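Local coordinates for D-isomer specific 2-hydroxyacid dehydrogenase family protein (Desulfovibrio vulgaris, PDB 5TX7) that probably catalyses the NAD-dependent interconversion of a D-2-hydroxyacid and its 2-oxo acid, at residues D101-H106 against H286-S291. Numbering follows the deposited sequence.
Sequences DSVAQH and HLAWAS
S102, on helix 100-116, meets the loop between strand 281-283 and helix 292-310 with its hydroxyl. OG lies opposite the backbone N (chi1 -166°), which carries it to the loop backbone. There OG donates to A288 O at 2.7 Å, with the donor tilted 20° from the carbonyl plane. The same OG accepts from S291 N at 3.1 Å, with an N-H...O angle of 152°. One hydroxyl thus joins the type I turn L287-A290 to the N-cap S291, whose own OG is hydrogen-bonded to A294 N and to E145 OE1 of the second subunit. V103 packs alongside, its CG2 4.2 Å from A288 CB. Last comes H106. Its ring takes A288 CA over one face in a CH-pi contact, 4.2 Å from CA to the ring centroid. L287 CD1 approaches the same ring obliquely, 3.5 Å from CE1. H106 NE2 is hydrogen-bonded to T284 OG1, which would limit ring rotation. The loop segment opens with H286, hydrogen-bonded to E267, consistent with the His-Glu pair of this family's active site. R116 of the second subunit hydrogen-bonds S102 O through NH1 and A288 O through NH2, so this buried polar seam also joins the loop to the dimer interface.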
loop_
_atom_site.group_PDB
_atom_site.type_symbol
_atom_site.label_atom_id
_atom_site.label_comp_id
_atom_site.label_asym_id
_atom_site.label_seq_id
_atom_site.Cartn_x
_atom_site.Cartn_y
_atom_site.Cartn_z
ATOM N N ASP A 101 7.264 -4.360 11.660
ATOM C CA ASP A 101 7.148 -3.640 10.400
ATOM C C ASP A 101 6.364 -4.418 9.352
ATOM O O ASP A 101 5.620 -3.824 8.570
ATOM C CB ASP A 101 8.527 -3.302 9.876
ATOM C CG ASP A 101 9.241 -2.270 10.750
ATOM O OD1 ASP A 101 8.711 -1.141 10.848
ATOM O OD2 ASP A 101 10.323 -2.583 11.314
ATOM N N SER A 102 6.538 -5.744 9.332
ATOM C CA SER A 102 5.796 -6.603 8.421
ATOM C C SER A 102 4.298 -6.409 8.636
ATOM O O SER A 102 3.559 -6.162 7.680
ATOM C CB SER A 102 6.174 -8.064 8.630
ATOM O OG SER A 102 5.713 -8.878 7.560
ATOM N N VAL A 103 3.871 -6.459 9.898
ATOM C CA VAL A 103 2.447 -6.386 10.237
ATOM C C VAL A 103 1.871 -5.002 9.978
ATOM O O VAL A 103 0.843 -4.885 9.286
ATOM C CB VAL A 103 2.167 -6.878 11.686
ATOM C CG1 VAL A 103 0.722 -6.643 12.108
ATOM C CG2 VAL A 103 2.459 -8.394 11.771
ATOM N N ALA A 104 2.526 -3.966 10.503
ATOM C CA ALA A 104 2.107 -2.582 10.265
ATOM C C ALA A 104 1.960 -2.233 8.770
ATOM O O ALA A 104 1.001 -1.616 8.361
ATOM C CB ALA A 104 3.080 -1.628 10.923
ATOM N N GLN A 105 2.926 -2.630 7.963
ATOM C CA GLN A 105 2.813 -2.463 6.520
ATOM C C GLN A 105 1.687 -3.272 5.877
ATOM O O GLN A 105 1.121 -2.828 4.870
ATOM C CB GLN A 105 4.142 -2.777 5.838
ATOM C CG GLN A 105 5.173 -1.715 6.193
ATOM C CD GLN A 105 6.534 -1.952 5.610
ATOM O OE1 GLN A 105 6.688 -2.587 4.557
ATOM N NE2 GLN A 105 7.546 -1.439 6.290
ATOM N N HIS A 106 1.363 -4.445 6.430
ATOM C CA HIS A 106 0.228 -5.218 5.901
ATOM C C HIS A 106 -1.138 -4.528 6.160
ATOM O O HIS A 106 -2.057 -4.616 5.331
ATOM C CB HIS A 106 0.214 -6.659 6.441
ATOM C CG HIS A 106 -0.645 -7.581 5.642
ATOM N ND1 HIS A 106 -0.376 -7.892 4.327
ATOM C CD2 HIS A 106 -1.780 -8.246 5.960
ATOM C CE1 HIS A 106 -1.309 -8.709 3.869
ATOM N NE2 HIS A 106 -2.162 -8.958 4.847
ATOM N N HIS A 286 -3.383 -15.334 6.824
ATOM C CA HIS A 286 -2.523 -15.269 7.995
ATOM C C HIS A 286 -1.045 -15.142 7.630
ATOM O O HIS A 286 -0.216 -15.926 8.078
ATOM C CB HIS A 286 -2.786 -16.486 8.878
ATOM C CG HIS A 286 -2.394 -16.298 10.305
ATOM N ND1 HIS A 286 -2.839 -17.136 11.308
ATOM C CD2 HIS A 286 -1.594 -15.381 10.902
ATOM C CE1 HIS A 286 -2.318 -16.748 12.462
ATOM N NE2 HIS A 286 -1.575 -15.676 12.246
ATOM N N LEU A 287 -0.736 -14.139 6.822
ATOM C CA LEU A 287 0.602 -13.913 6.302
ATOM C C LEU A 287 1.148 -12.508 6.601
ATOM O O LEU A 287 2.146 -12.101 6.024
ATOM C CB LEU A 287 0.602 -14.190 4.778
ATOM C CG LEU A 287 -0.337 -13.409 3.860
ATOM C CD1 LEU A 287 -0.027 -11.926 3.834
ATOM C CD2 LEU A 287 -0.287 -13.937 2.440
ATOM N N ALA A 288 0.510 -11.771 7.493
ATOM C CA ALA A 288 0.924 -10.384 7.774
ATOM C C ALA A 288 2.338 -10.353 8.366
ATOM O O ALA A 288 3.124 -9.456 8.071
ATOM C CB ALA A 288 -0.056 -9.716 8.717
ATOM N N TRP A 289 2.631 -11.350 9.200
ATOM C CA TRP A 289 3.944 -11.572 9.854
ATOM C C TRP A 289 5.102 -11.950 8.950
ATOM O O TRP A 289 6.249 -12.004 9.411
ATOM C CB TRP A 289 3.813 -12.723 10.873
ATOM C CG TRP A 289 3.525 -14.055 10.192
ATOM C CD1 TRP A 289 2.310 -14.509 9.764
ATOM C CD2 TRP A 289 4.482 -15.063 9.820
ATOM N NE1 TRP A 289 2.451 -15.737 9.162
ATOM C CE2 TRP A 289 3.771 -16.098 9.177
ATOM C CE3 TRP A 289 5.871 -15.194 9.978
ATOM C CZ2 TRP A 289 4.390 -17.259 8.705
ATOM C CZ3 TRP A 289 6.495 -16.342 9.490
ATOM C CH2 TRP A 289 5.753 -17.363 8.853
ATOM N N ALA A 290 4.816 -12.256 7.690
ATOM C CA ALA A 290 5.665 -13.156 6.896
ATOM C C ALA A 290 6.538 -12.524 5.825
ATOM O O ALA A 290 6.900 -13.211 4.861
ATOM C CB ALA A 290 4.788 -14.215 6.271
ATOM N N SER A 291 6.918 -11.252 5.966
ATOM C CA SER A 291 7.833 -10.663 4.990
ATOM C C SER A 291 9.194 -11.371 5.066
ATOM O O SER A 291 9.572 -11.890 6.125
ATOM C CB SER A 291 8.041 -9.176 5.222
ATOM O OG SER A 291 8.858 -8.964 6.369
#